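Local atomic coordinates of cytochrome P450 monooxygenase (Rhodococcus sp. ECU0066, PDB entry 6KBH), a protein that probably acts as a self-sufficient monooxygenase, joining a heme-containing cytochrome P450 to an FMN and [2Fe-2S] reductase in one chain. Residues A[299-309]-A[410-419]; A[484-492]-A[613-621]. One frame throughout, in Å; residues are numbered along the deposited sequence.

Interaction 1: A[299-309]-A[410-419]; sequences LEHRDVWEEIC and LTRRLPHMEL
The indole of W305 meets 410-419 with its rim while L299 and C309 of its own segment close on its faces. L299 CD2 lies over one face and C309 SG over the opposite one, both displaced toward the rim of the ring. Along the NE1-CZ2 side of the ring, near its plane, sit the carbonyl oxygens of L414 and P415. W305 NE1 donates to P415 O at 2.8 Å with an N-H...O angle of 155°; the oxygen is almost exactly in the indole plane, and the donor is tilted 17° from the carbonyl plane. The ring is brought there by CG standing opposite the backbone N across CA-CB (chi1 156°). Its far end reaches T411: W305 CZ3 lies 3.8 Å from T411 CG2.

The guanidinium of R302 carries W305 NE1 over one face and turns its edge to the type I turn L414-M417, with M417 O and P415 O near its plane. R302 NH1 is modelled too close to M417 O for the details of that bond to be trusted. R302 NE forms a salt bridge with E306 OE2 at 3.3 Å, its hydrogen bond weak. E418 lies across from R302 with its carboxylate well out of the guanidinium plane, and its OE2 forms a salt bridge with R442.

Apolar contacts fill both ends: L299 CB on L419 CG at 3.6 Å, and C309 SG on P415 CB at 3.5 Å. A leucine in place of W305 would probably leave P415 O without its indole N-H and open a gap between L299 and C309.

Within the P450 fold this joins the end of helix 284-300 and helix 302-310 to helix 396-413. The turn then leads into strand 418-419, whose neighbour 440-442 puts V441 against L299, M417 and L419.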
ATOM      1  N   LEU A 299     -14.585   8.518 -14.352  1.00 89.59           N
ATOM      2  CA  LEU A 299     -15.311   9.400 -15.259  1.00 91.77           C
ATOM      3  C   LEU A 299     -16.795   9.506 -14.922  1.00 92.33           C
ATOM      4  O   LEU A 299     -17.488  10.331 -15.528  1.00 99.73           O
ATOM      5  CB  LEU A 299     -15.126   8.924 -16.699  1.00 86.60           C
ATOM      6  CG  LEU A 299     -13.676   8.906 -17.183  1.00 95.75           C
ATOM      7  CD1 LEU A 299     -13.589   8.374 -18.602  1.00 94.64           C
ATOM      8  CD2 LEU A 299     -13.053  10.292 -17.078  1.00 89.15           C
ATOM      9  N   GLU A 300     -17.294   8.702 -13.979  1.00 96.48           N
ATOM     10  CA  GLU A 300     -18.665   8.854 -13.501  1.00 89.13           C
ATOM     11  C   GLU A 300     -18.773   9.967 -12.467  1.00 97.18           C
ATOM     12  O   GLU A 300     -19.700  10.783 -12.525  1.00 92.07           O
ATOM     13  CB  GLU A 300     -19.170   7.535 -12.917  1.00 90.28           C
ATOM     14  CG  GLU A 300     -19.584   6.515 -13.963  1.00 99.49           C
ATOM     15  CD  GLU A 300     -20.229   5.290 -13.351  1.00104.26           C
ATOM     16  OE1 GLU A 300     -20.112   5.108 -12.119  1.00107.61           O
ATOM     17  OE2 GLU A 300     -20.862   4.515 -14.098  1.00 99.85           O
ATOM     18  N   HIS A 301     -17.847  10.009 -11.509  1.00104.95           N
ATOM     19  CA  HIS A 301     -17.699  11.141 -10.593  1.00 95.81           C
ATOM     20  C   HIS A 301     -16.571  11.999 -11.156  1.00101.54           C
ATOM     21  O   HIS A 301     -15.399  11.776 -10.863  1.00108.19           O
ATOM     22  CB  HIS A 301     -17.375  10.689  -9.171  1.00 91.39           C
ATOM     23  CG  HIS A 301     -18.176   9.520  -8.685  1.00 94.34           C
ATOM     24  ND1 HIS A 301     -17.887   8.219  -9.036  1.00 86.40           N
ATOM     25  CD2 HIS A 301     -19.228   9.455  -7.834  1.00 84.23           C
ATOM     26  CE1 HIS A 301     -18.741   7.405  -8.441  1.00 84.37           C
ATOM     27  NE2 HIS A 301     -19.564   8.130  -7.706  1.00 87.09           N
ATOM     28  N   ARG A 302     -16.912  12.992 -11.976  1.00107.19           N
ATOM     29  CA  ARG A 302     -15.843  13.713 -12.656  1.00109.56           C
ATOM     30  C   ARG A 302     -15.142  14.733 -11.764  1.00106.39           C
ATOM     31  O   ARG A 302     -14.029  15.157 -12.094  1.00104.61           O
ATOM     32  CB  ARG A 302     -16.357  14.406 -13.919  1.00106.54           C
ATOM     33  CG  ARG A 302     -15.242  14.596 -14.938  1.00108.14           C
ATOM     34  CD  ARG A 302     -15.556  15.621 -16.002  1.00103.20           C
ATOM     35  NE  ARG A 302     -14.329  16.081 -16.647  1.00115.17           N
ATOM     36  CZ  ARG A 302     -13.837  15.558 -17.764  1.00116.87           C
ATOM     37  NH1 ARG A 302     -14.465  14.550 -18.344  1.00112.55           N
ATOM     38  NH2 ARG A 302     -12.716  16.030 -18.293  1.00112.48           N
ATOM     39  N   ASP A 303     -15.755  15.142 -10.651  1.00105.24           N
ATOM     40  CA  ASP A 303     -15.064  16.043  -9.733  1.00102.41           C
ATOM     41  C   ASP A 303     -13.814  15.381  -9.167  1.00107.65           C
ATOM     42  O   ASP A 303     -12.731  15.978  -9.155  1.00106.05           O
ATOM     43  CB  ASP A 303     -16.001  16.480  -8.607  1.00101.64           C
ATOM     44  CG  ASP A 303     -16.719  15.315  -7.959  1.00113.46           C
ATOM     45  OD1 ASP A 303     -16.898  14.277  -8.633  1.00111.05           O
ATOM     46  OD2 ASP A 303     -17.101  15.435  -6.776  1.00112.70           O
ATOM     47  N   VAL A 304     -13.944  14.136  -8.707  1.00105.95           N
ATOM     48  CA  VAL A 304     -12.779  13.413  -8.210  1.00102.53           C
ATOM     49  C   VAL A 304     -11.834  13.074  -9.357  1.00 98.37           C
ATOM     50  O   VAL A 304     -10.618  12.959  -9.156  1.00116.71           O
ATOM     51  CB  VAL A 304     -13.226  12.164  -7.425  1.00 97.24           C
ATOM     52  CG1 VAL A 304     -14.038  11.255  -8.287  1.00104.75           C
ATOM     53  CG2 VAL A 304     -12.046  11.417  -6.897  1.00 97.02           C
ATOM     54  N   TRP A 305     -12.360  12.924 -10.573  1.00 95.61           N
ATOM     55  CA  TRP A 305     -11.490  12.811 -11.739  1.00101.17           C
ATOM     56  C   TRP A 305     -10.604  14.042 -11.872  1.00102.23           C
ATOM     57  O   TRP A 305      -9.378  13.931 -12.001  1.00102.79           O
ATOM     58  CB  TRP A 305     -12.327  12.614 -13.003  1.00 98.38           C
ATOM     59  CG  TRP A 305     -11.635  13.052 -14.260  1.00 94.29           C
ATOM     60  CD1 TRP A 305     -11.757  14.262 -14.884  1.00 99.52           C
ATOM     61  CD2 TRP A 305     -10.726  12.282 -15.054  1.00 88.13           C
ATOM     62  NE1 TRP A 305     -10.975  14.292 -16.012  1.00 97.68           N
ATOM     63  CE2 TRP A 305     -10.334  13.088 -16.141  1.00 91.77           C
ATOM     64  CE3 TRP A 305     -10.206  10.988 -14.952  1.00 86.13           C
ATOM     65  CZ2 TRP A 305      -9.446  12.645 -17.116  1.00 93.99           C
ATOM     66  CZ3 TRP A 305      -9.325  10.549 -15.923  1.00 83.31           C
ATOM     67  CH2 TRP A 305      -8.953  11.376 -16.990  1.00 94.45           C
ATOM     68  N   GLU A 306     -11.212  15.230 -11.839  1.00103.38           N
ATOM     69  CA  GLU A 306     -10.449  16.464 -11.993  1.00106.62           C
ATOM     70  C   GLU A 306      -9.488  16.684 -10.831  1.00104.61           C
ATOM     71  O   GLU A 306      -8.461  17.353 -10.995  1.00 91.66           O
ATOM     72  CB  GLU A 306     -11.403  17.650 -12.123  1.00103.17           C
ATOM     73  CG  GLU A 306     -11.865  17.930 -13.542  1.00105.99           C
ATOM     74  CD  GLU A 306     -13.113  18.787 -13.581  1.00113.73           C
ATOM     75  OE1 GLU A 306     -13.289  19.613 -12.659  1.00116.41           O
ATOM     76  OE2 GLU A 306     -13.920  18.631 -14.521  1.00106.23           O
ATOM     77  N   GLU A 307      -9.807  16.142  -9.655  1.00100.75           N
ATOM     78  CA  GLU A 307      -8.884  16.224  -8.529  1.00100.48           C
ATOM     79  C   GLU A 307      -7.580  15.502  -8.844  1.00105.20           C
ATOM     80  O   GLU A 307      -6.489  16.033  -8.606  1.00102.59           O
ATOM     81  CB  GLU A 307      -9.532  15.645  -7.273  1.00 93.86           C
ATOM     82  CG  GLU A 307     -10.292  16.665  -6.451  1.00103.38           C
ATOM     83  CD  GLU A 307     -10.705  16.125  -5.098  1.00112.19           C
ATOM     84  OE1 GLU A 307     -10.723  14.888  -4.933  1.00119.04           O
ATOM     85  OE2 GLU A 307     -11.009  16.936  -4.198  1.00115.05           O
ATOM     86  N   ILE A 308      -7.677  14.282  -9.379  1.00107.99           N
ATOM     87  CA  ILE A 308      -6.483  13.558  -9.807  1.00104.96           C
ATOM     88  C   ILE A 308      -5.739  14.348 -10.875  1.00102.03           C
ATOM     89  O   ILE A 308      -4.502  14.349 -10.924  1.00103.93           O
ATOM     90  CB  ILE A 308      -6.866  12.149 -10.302  1.00104.04           C
ATOM     91  CG1 ILE A 308      -7.418  11.305  -9.153  1.00 96.46           C
ATOM     92  CG2 ILE A 308      -5.673  11.455 -10.928  1.00101.67           C
ATOM     93  CD1 ILE A 308      -7.839   9.912  -9.571  1.00 98.42           C
ATOM     94  N   CYS A 309      -6.479  15.046 -11.741  1.00104.61           N
ATOM     95  CA  CYS A 309      -5.846  15.858 -12.773  1.00101.28           C
ATOM     96  C   CYS A 309      -5.075  17.029 -12.177  1.00107.62           C
ATOM     97  O   CYS A 309      -4.073  17.465 -12.758  1.00111.11           O
ATOM     98  CB  CYS A 309      -6.899  16.361 -13.760  1.00110.30           C
ATOM     99  SG  CYS A 309      -7.788  15.042 -14.625  1.00110.85           S
ATOM    100  N   LEU A 410      -3.185   9.212 -18.531  1.00100.58           N
ATOM    101  CA  LEU A 410      -4.486   9.638 -19.037  1.00103.43           C
ATOM    102  C   LEU A 410      -5.029  10.839 -18.271  1.00104.66           C
ATOM    103  O   LEU A 410      -5.831  11.605 -18.817  1.00109.42           O
ATOM    104  CB  LEU A 410      -5.478   8.476 -18.995  1.00104.49           C
ATOM    105  CG  LEU A 410      -5.014   7.196 -19.694  1.00102.00           C
ATOM    106  CD1 LEU A 410      -5.988   6.073 -19.426  1.00 96.32           C
ATOM    107  CD2 LEU A 410      -4.836   7.408 -21.191  1.00 94.67           C
ATOM    108  N   THR A 411      -4.615  11.022 -17.016  1.00100.78           N
ATOM    109  CA  THR A 411      -4.963  12.251 -16.309  1.00106.69           C
ATOM    110  C   THR A 411      -4.027  13.394 -16.665  1.00108.57           C
ATOM    111  O   THR A 411      -4.429  14.561 -16.600  1.00115.01           O
ATOM    112  CB  THR A 411      -4.950  12.028 -14.799  1.00110.34           C
ATOM    113  OG1 THR A 411      -3.615  11.726 -14.365  1.00106.42           O
ATOM    114  CG2 THR A 411      -5.895  10.898 -14.428  1.00103.36           C
ATOM    115  N   ARG A 412      -2.781  13.087 -17.024  1.00109.08           N
ATOM    116  CA  ARG A 412      -1.865  14.126 -17.479  1.00111.58           C
ATOM    117  C   ARG A 412      -2.297  14.672 -18.832  1.00109.55           C
ATOM    118  O   ARG A 412      -2.606  15.861 -18.970  1.00116.93           O
ATOM    119  CB  ARG A 412      -0.442  13.574 -17.562  1.00113.29           C
ATOM    120  CG  ARG A 412       0.234  13.371 -16.224  1.00112.64           C
ATOM    121  CD  ARG A 412       0.993  14.603 -15.784  1.00117.17           C
ATOM    122  NE  ARG A 412       1.864  14.302 -14.652  1.00117.86           N
ATOM    123  CZ  ARG A 412       2.997  13.612 -14.743  1.00120.67           C
ATOM    124  NH1 ARG A 412       3.407  13.151 -15.918  1.00122.40           N
ATOM    125  NH2 ARG A 412       3.724  13.384 -13.659  1.00111.39           N
ATOM    126  N   ARG A 413      -2.344  13.803 -19.841  1.00104.78           N
ATOM    127  CA  ARG A 413      -2.492  14.264 -21.214  1.00112.91           C
ATOM    128  C   ARG A 413      -3.933  14.635 -21.549  1.00116.52           C
ATOM    129  O   ARG A 413      -4.170  15.644 -22.221  1.00123.72           O
ATOM    130  CB  ARG A 413      -1.967  13.193 -22.174  1.00109.56           C
ATOM    131  CG  ARG A 413      -0.471  12.955 -22.032  1.00108.13           C
ATOM    132  CD  ARG A 413       0.011  11.719 -22.772  1.00106.12           C
ATOM    133  NE  ARG A 413      -0.043  11.865 -24.222  1.00114.05           N
ATOM    134  CZ  ARG A 413       0.482  10.994 -25.078  1.00114.65           C
ATOM    135  NH1 ARG A 413       1.112   9.917 -24.632  1.00109.52           N
ATOM    136  NH2 ARG A 413       0.385  11.206 -26.383  1.00119.06           N
ATOM    137  N   LEU A 414      -4.911  13.850 -21.095  1.00109.43           N
ATOM    138  CA  LEU A 414      -6.312  14.038 -21.474  1.00110.74           C
ATOM    139  C   LEU A 414      -7.209  14.247 -20.258  1.00109.80           C
ATOM    140  O   LEU A 414      -8.105  13.435 -19.993  1.00108.83           O
ATOM    141  CB  LEU A 414      -6.812  12.851 -22.296  1.00112.07           C
ATOM    142  CG  LEU A 414      -5.894  12.251 -23.362  1.00115.61           C
ATOM    143  CD1 LEU A 414      -6.654  11.280 -24.247  1.00109.77           C
ATOM    144  CD2 LEU A 414      -5.309  13.354 -24.203  1.00121.00           C
ATOM    145  N   PRO A 415      -7.019  15.338 -19.506  1.00108.50           N
ATOM    146  CA  PRO A 415      -7.965  15.635 -18.420  1.00109.84           C
ATOM    147  C   PRO A 415      -9.328  16.067 -18.922  1.00108.14           C
ATOM    148  O   PRO A 415     -10.312  15.941 -18.185  1.00114.13           O
ATOM    149  CB  PRO A 415      -7.277  16.772 -17.646  1.00108.14           C
ATOM    150  CG  PRO A 415      -5.878  16.837 -18.182  1.00112.15           C
ATOM    151  CD  PRO A 415      -5.977  16.370 -19.594  1.00110.33           C
ATOM    152  N   HIS A 416      -9.413  16.577 -20.151  1.00107.12           N
ATOM    153  CA  HIS A 416     -10.661  16.992 -20.777  1.00114.89           C
ATOM    154  C   HIS A 416     -11.413  15.828 -21.421  1.00119.77           C
ATOM    155  O   HIS A 416     -12.285  16.048 -22.273  1.00111.79           O
ATOM    156  CB  HIS A 416     -10.381  18.082 -21.813  1.00109.84           C
ATOM    157  CG  HIS A 416      -9.559  17.611 -22.970  1.00108.52           C
ATOM    158  ND1 HIS A 416      -8.414  16.861 -22.813  1.00112.42           N
ATOM    159  CD2 HIS A 416      -9.712  17.787 -24.304  1.00116.68           C
ATOM    160  CE1 HIS A 416      -7.901  16.590 -23.999  1.00116.93           C
ATOM    161  NE2 HIS A 416      -8.668  17.143 -24.920  1.00117.54           N
ATOM    162  N   MET A 417     -11.076  14.602 -21.035  1.00118.42           N
ATOM    163  CA  MET A 417     -11.748  13.416 -21.539  1.00110.41           C
ATOM    164  C   MET A 417     -12.985  13.119 -20.702  1.00113.82           C
ATOM    165  O   MET A 417     -12.952  13.207 -19.471  1.00111.51           O
ATOM    166  CB  MET A 417     -10.789  12.227 -21.511  1.00108.05           C
ATOM    167  CG  MET A 417     -11.437  10.870 -21.687  1.00112.50           C
ATOM    168  SD  MET A 417     -10.415   9.540 -21.021  1.00113.78           S
ATOM    169  CE  MET A 417      -9.103   9.477 -22.238  1.00 95.78           C
ATOM    170  N   GLU A 418     -14.084  12.770 -21.370  1.00115.43           N
ATOM    171  CA  GLU A 418     -15.302  12.392 -20.667  1.00113.27           C
ATOM    172  C   GLU A 418     -15.921  11.174 -21.334  1.00109.31           C
ATOM    173  O   GLU A 418     -15.584  10.812 -22.463  1.00108.90           O
ATOM    174  CB  GLU A 418     -16.326  13.537 -20.609  1.00113.66           C
ATOM    175  CG  GLU A 418     -16.894  13.962 -21.945  1.00117.75           C
ATOM    176  CD  GLU A 418     -17.878  15.111 -21.825  1.00122.12           C
ATOM    177  OE1 GLU A 418     -18.109  15.585 -20.692  1.00128.05           O
ATOM    178  OE2 GLU A 418     -18.422  15.541 -22.866  1.00116.31           O
ATOM    179  N   LEU A 419     -16.837  10.546 -20.605  1.00108.47           N
ATOM    180  CA  LEU A 419     -17.546   9.384 -21.116  1.00109.40           C
ATOM    181  C   LEU A 419     -18.593   9.801 -22.139  1.00109.54           C
ATOM    182  O   LEU A 419     -19.292  10.803 -21.962  1.00114.65           O
ATOM    183  CB  LEU A 419     -18.219   8.627 -19.970  1.00103.25           C
ATOM    184  CG  LEU A 419     -17.378   7.636 -19.170  1.00 95.78           C
ATOM    185  CD1 LEU A 419     -18.139   7.164 -17.941  1.00 89.92           C
ATOM    186  CD2 LEU A 419     -16.988   6.467 -20.044  1.00100.65           C
TER

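Interaction 2: A[484-492]-A[613-621]; sequences SIADDILLI and SRTSMAFLD
A486 and D487, in the type II turn of the hairpin formed by strands 475-486 and 489-496, pack against the loop 613-619. The hairpin belongs to the antiparallel flavin-binding barrel, and the loop leads from strand 605-611 to helix 620-625 in the parallel-sheet domain, an arrangement as in ferredoxin reductase-like proteins of the phthalate dioxygenase reductase type.

Apolar contacts make up most of the joint. A618 CB meets A486 CB at 4.0 Å and I485 CD1 at the same distance, and I489 CD1 approaches it more loosely. The small side chain of A486, its CB against S616 C, is consistent with the close approach of the backbones, the CA atoms of A486 and S616 being 4.6 Å apart.

One CH-pi contact adds to this. I485 CD1 stands over a face of the F619 ring, 4.2 Å from its centroid and 24° off the normal; CG1 occupies the position between backbone N and carbonyl carbon (chi1 45°), which lifts the methyl toward the ring. L491 CD1 reaches F619 CZ obliquely, while I588, T589 and I592 of helix 588-601 also touch this phenylalanine.

Within the loop, S616 OG donates to S613 O from above the carbonyl plane. The one hydrogen bond between the segments is at D487 of the turn: T615 OG1 gives its hydrogen to D487 OD2 at 2.6 Å, nearly head-on along the C-O bond.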
ATOM      1  N   SER A 484      14.385  34.071   5.502  1.00101.44           N
ATOM      2  CA  SER A 484      15.664  33.757   6.132  1.00 94.74           C
ATOM      3  C   SER A 484      15.690  34.401   7.513  1.00 83.92           C
ATOM      4  O   SER A 484      15.674  35.630   7.634  1.00 88.96           O
ATOM      5  CB  SER A 484      16.823  34.248   5.267  1.00 95.45           C
ATOM      6  OG  SER A 484      18.026  34.318   6.010  1.00109.34           O
ATOM      7  N   ILE A 485      15.721  33.571   8.557  1.00 85.84           N
ATOM      8  CA  ILE A 485      15.727  34.040   9.939  1.00 89.98           C
ATOM      9  C   ILE A 485      17.025  33.712  10.651  1.00 91.21           C
ATOM     10  O   ILE A 485      17.166  34.026  11.842  1.00 94.85           O
ATOM     11  CB  ILE A 485      14.529  33.478  10.726  1.00100.32           C
ATOM     12  CG1 ILE A 485      14.348  31.988  10.435  1.00 88.36           C
ATOM     13  CG2 ILE A 485      13.257  34.248  10.385  1.00 92.59           C
ATOM     14  CD1 ILE A 485      13.395  31.298  11.376  1.00 77.57           C
ATOM     15  N   ALA A 486      17.973  33.084   9.962  1.00 95.71           N
ATOM     16  CA  ALA A 486      19.316  32.804  10.453  1.00 98.49           C
ATOM     17  C   ALA A 486      20.128  32.346   9.250  1.00102.44           C
ATOM     18  O   ALA A 486      19.579  32.090   8.175  1.00102.78           O
ATOM     19  CB  ALA A 486      19.322  31.746  11.560  1.00 99.59           C
ATOM     20  N   ASP A 487      21.440  32.255   9.431  1.00100.25           N
ATOM     21  CA  ASP A 487      22.281  31.764   8.347  1.00104.48           C
ATOM     22  C   ASP A 487      22.023  30.278   8.138  1.00 98.32           C
ATOM     23  O   ASP A 487      22.039  29.495   9.093  1.00100.20           O
ATOM     24  CB  ASP A 487      23.758  32.025   8.643  1.00111.49           C
ATOM     25  CG  ASP A 487      23.992  33.376   9.299  1.00108.68           C
ATOM     26  OD1 ASP A 487      23.823  34.404   8.612  1.00111.90           O
ATOM     27  OD2 ASP A 487      24.354  33.409  10.495  1.00106.90           O
ATOM     28  N   ASP A 488      21.756  29.901   6.885  1.00 98.06           N
ATOM     29  CA  ASP A 488      21.480  28.520   6.494  1.00104.51           C
ATOM     30  C   ASP A 488      20.182  27.991   7.105  1.00105.73           C
ATOM     31  O   ASP A 488      20.023  26.783   7.282  1.00105.16           O
ATOM     32  CB  ASP A 488      22.654  27.597   6.851  1.00 99.36           C
ATOM     33  CG  ASP A 488      23.934  27.983   6.136  1.00111.39           C
ATOM     34  OD1 ASP A 488      23.862  28.330   4.939  1.00110.64           O
ATOM     35  OD2 ASP A 488      25.011  27.948   6.770  1.00119.20           O
ATOM     36  N   ILE A 489      19.236  28.874   7.421  1.00 95.09           N
ATOM     37  CA  ILE A 489      17.956  28.475   7.998  1.00 95.67           C
ATOM     38  C   ILE A 489      16.838  29.230   7.284  1.00101.37           C
ATOM     39  O   ILE A 489      16.814  30.466   7.304  1.00 98.33           O
ATOM     40  CB  ILE A 489      17.901  28.739   9.513  1.00 90.59           C
ATOM     41  CG1 ILE A 489      18.759  27.715  10.257  1.00 90.95           C
ATOM     42  CG2 ILE A 489      16.467  28.670  10.013  1.00 99.33           C
ATOM     43  CD1 ILE A 489      18.919  28.002  11.728  1.00 90.52           C
ATOM     44  N   LEU A 490      15.915  28.490   6.657  1.00101.57           N
ATOM     45  CA  LEU A 490      14.697  29.059   6.086  1.00 97.66           C
ATOM     46  C   LEU A 490      13.551  28.937   7.075  1.00 87.75           C
ATOM     47  O   LEU A 490      13.492  28.004   7.873  1.00 94.14           O
ATOM     48  CB  LEU A 490      14.234  28.370   4.793  1.00 90.00           C
ATOM     49  CG  LEU A 490      15.007  28.288   3.485  1.00 93.64           C
ATOM     50  CD1 LEU A 490      15.381  29.663   2.939  1.00 96.84           C
ATOM     51  CD2 LEU A 490      16.188  27.431   3.710  1.00107.62           C
ATOM     52  N   LEU A 491      12.619  29.870   6.983  1.00 93.28           N
ATOM     53  CA  LEU A 491      11.303  29.724   7.589  1.00 89.69           C
ATOM     54  C   LEU A 491      10.294  29.554   6.459  1.00 87.88           C
ATOM     55  O   LEU A 491      10.076  30.479   5.666  1.00 90.87           O
ATOM     56  CB  LEU A 491      10.954  30.921   8.467  1.00 82.12           C
ATOM     57  CG  LEU A 491       9.647  30.744   9.249  1.00 84.59           C
ATOM     58  CD1 LEU A 491       9.745  29.578  10.226  1.00 86.13           C
ATOM     59  CD2 LEU A 491       9.248  32.020   9.970  1.00 82.54           C
ATOM     60  N   ILE A 492       9.680  28.378   6.383  1.00 88.06           N
ATOM     61  CA  ILE A 492       8.728  28.061   5.325  1.00 93.50           C
ATOM     62  C   ILE A 492       7.316  28.236   5.861  1.00 86.67           C
ATOM     63  O   ILE A 492       6.990  27.750   6.954  1.00 81.49           O
ATOM     64  CB  ILE A 492       8.936  26.634   4.791  1.00 88.51           C
ATOM     65  CG1 ILE A 492      10.373  26.443   4.315  1.00 92.12           C
ATOM     66  CG2 ILE A 492       7.979  26.356   3.652  1.00 82.08           C
ATOM     67  CD1 ILE A 492      10.662  25.036   3.863  1.00 88.76           C
ATOM     68  N   SER A 613      26.621  30.312  16.838  1.00116.03           N
ATOM     69  CA  SER A 613      26.746  31.739  16.574  1.00113.31           C
ATOM     70  C   SER A 613      25.406  32.417  16.813  1.00114.93           C
ATOM     71  O   SER A 613      24.347  31.837  16.557  1.00109.70           O
ATOM     72  CB  SER A 613      27.224  31.996  15.141  1.00110.24           C
ATOM     73  OG  SER A 613      27.157  33.374  14.817  1.00116.31           O
ATOM     74  N   ARG A 614      25.460  33.659  17.303  1.00114.24           N
ATOM     75  CA  ARG A 614      24.228  34.416  17.499  1.00110.74           C
ATOM     76  C   ARG A 614      23.590  34.789  16.164  1.00109.56           C
ATOM     77  O   ARG A 614      22.363  34.922  16.079  1.00108.87           O
ATOM     78  CB  ARG A 614      24.494  35.671  18.334  1.00106.58           C
ATOM     79  CG  ARG A 614      23.213  36.330  18.814  1.00112.14           C
ATOM     80  CD  ARG A 614      23.403  37.667  19.521  1.00104.63           C
ATOM     81  NE  ARG A 614      24.013  37.574  20.845  1.00116.81           N
ATOM     82  CZ  ARG A 614      25.217  38.045  21.151  1.00131.53           C
ATOM     83  NH1 ARG A 614      25.964  38.626  20.221  1.00127.71           N
ATOM     84  NH2 ARG A 614      25.684  37.924  22.387  1.00130.43           N
ATOM     85  N   THR A 615      24.404  34.955  15.120  1.00108.35           N
ATOM     86  CA  THR A 615      23.874  35.224  13.789  1.00106.60           C
ATOM     87  C   THR A 615      23.087  34.031  13.260  1.00106.44           C
ATOM     88  O   THR A 615      22.086  34.201  12.553  1.00110.58           O
ATOM     89  CB  THR A 615      25.011  35.575  12.830  1.00106.55           C
ATOM     90  OG1 THR A 615      25.736  34.386  12.482  1.00104.66           O
ATOM     91  CG2 THR A 615      25.969  36.565  13.475  1.00115.06           C
ATOM     92  N   SER A 616      23.532  32.817  13.586  1.00109.58           N
ATOM     93  CA  SER A 616      22.925  31.585  13.104  1.00103.42           C
ATOM     94  C   SER A 616      21.971  30.967  14.119  1.00 97.62           C
ATOM     95  O   SER A 616      21.665  29.774  14.028  1.00 94.18           O
ATOM     96  CB  SER A 616      24.012  30.580  12.724  1.00103.93           C
ATOM     97  OG  SER A 616      24.734  30.157  13.870  1.00105.06           O
ATOM     98  N   MET A 617      21.508  31.746  15.090  1.00100.53           N
ATOM     99  CA  MET A 617      20.562  31.273  16.096  1.00100.99           C
ATOM    100  C   MET A 617      19.210  31.905  15.801  1.00106.64           C
ATOM    101  O   MET A 617      19.014  33.105  16.023  1.00 97.09           O
ATOM    102  CB  MET A 617      21.045  31.604  17.506  1.00104.95           C
ATOM    103  CG  MET A 617      21.724  30.434  18.201  1.00107.56           C
ATOM    104  SD  MET A 617      22.912  30.936  19.461  1.00116.64           S
ATOM    105  CE  MET A 617      21.887  31.917  20.549  1.00104.57           C
ATOM    106  N   ALA A 618      18.286  31.091  15.298  1.00108.94           N
ATOM    107  CA  ALA A 618      16.978  31.573  14.892  1.00 98.25           C
ATOM    108  C   ALA A 618      16.087  31.816  16.103  1.00 93.22           C
ATOM    109  O   ALA A 618      16.233  31.178  17.151  1.00 92.42           O
ATOM    110  CB  ALA A 618      16.309  30.574  13.948  1.00 96.37           C
ATOM    111  N   PHE A 619      15.171  32.771  15.949  1.00 98.54           N
ATOM    112  CA  PHE A 619      14.092  33.111  16.875  1.00 99.42           C
ATOM    113  C   PHE A 619      14.552  33.895  18.095  1.00104.96           C
ATOM    114  O   PHE A 619      13.735  34.111  18.994  1.00111.48           O
ATOM    115  CB  PHE A 619      13.322  31.873  17.348  1.00 97.67           C
ATOM    116  CG  PHE A 619      12.573  31.176  16.252  1.00103.87           C
ATOM    117  CD1 PHE A 619      11.538  31.817  15.590  1.00107.81           C
ATOM    118  CD2 PHE A 619      12.904  29.885  15.875  1.00 95.61           C
ATOM    119  CE1 PHE A 619      10.844  31.182  14.578  1.00 98.87           C
ATOM    120  CE2 PHE A 619      12.213  29.245  14.862  1.00 98.89           C
ATOM    121  CZ  PHE A 619      11.183  29.894  14.213  1.00 97.21           C
ATOM    122  N   LEU A 620      15.814  34.329  18.164  1.00106.31           N
ATOM    123  CA  LEU A 620      16.213  35.238  19.236  1.00104.27           C
ATOM    124  C   LEU A 620      15.352  36.494  19.223  1.00106.06           C
ATOM    125  O   LEU A 620      14.932  36.984  20.278  1.00100.90           O
ATOM    126  CB  LEU A 620      17.688  35.607  19.096  1.00 97.69           C
ATOM    127  CG  LEU A 620      18.705  34.468  19.090  1.00 99.02           C
ATOM    128  CD1 LEU A 620      20.038  34.992  18.610  1.00100.40           C
ATOM    129  CD2 LEU A 620      18.839  33.853  20.473  1.00 93.01           C
ATOM    130  N   ASP A 621      15.089  37.026  18.028  1.00106.63           N
ATOM    131  CA  ASP A 621      14.088  38.072  17.850  1.00110.87           C
ATOM    132  C   ASP A 621      12.761  37.661  18.475  1.00114.77           C
ATOM    133  O   ASP A 621      12.207  38.360  19.328  1.00116.22           O
ATOM    134  CB  ASP A 621      13.913  38.347  16.359  1.00115.04           C
ATOM    135  CG  ASP A 621      13.903  37.066  15.534  1.00120.62           C
ATOM    136  OD1 ASP A 621      14.871  36.283  15.645  1.00122.60           O
ATOM    137  OD2 ASP A 621      12.924  36.832  14.794  1.00115.90           O
TER

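Overall arrangement
The two contacts lie in different parts of the protein, the P450 part and the flavin-containing reductase part, which probably pass electrons between FMN and heme by way of the [2Fe-2S] cluster. They do not touch: their centres are 44 Å apart and their nearest atoms about 22 Å. Interaction 1 is away from the annotated sites, although its helix 396-413 begins shortly after C393, the axial ligand of the heme iron. Interaction 2 is much nearer a cofactor: the side chain of I489 is about 7 Å from the bound FMN, and that of F619 about 9 Å from that of S523, an FMN-binding residue. One ties elements within the P450 fold, the other two domains beside the flavin.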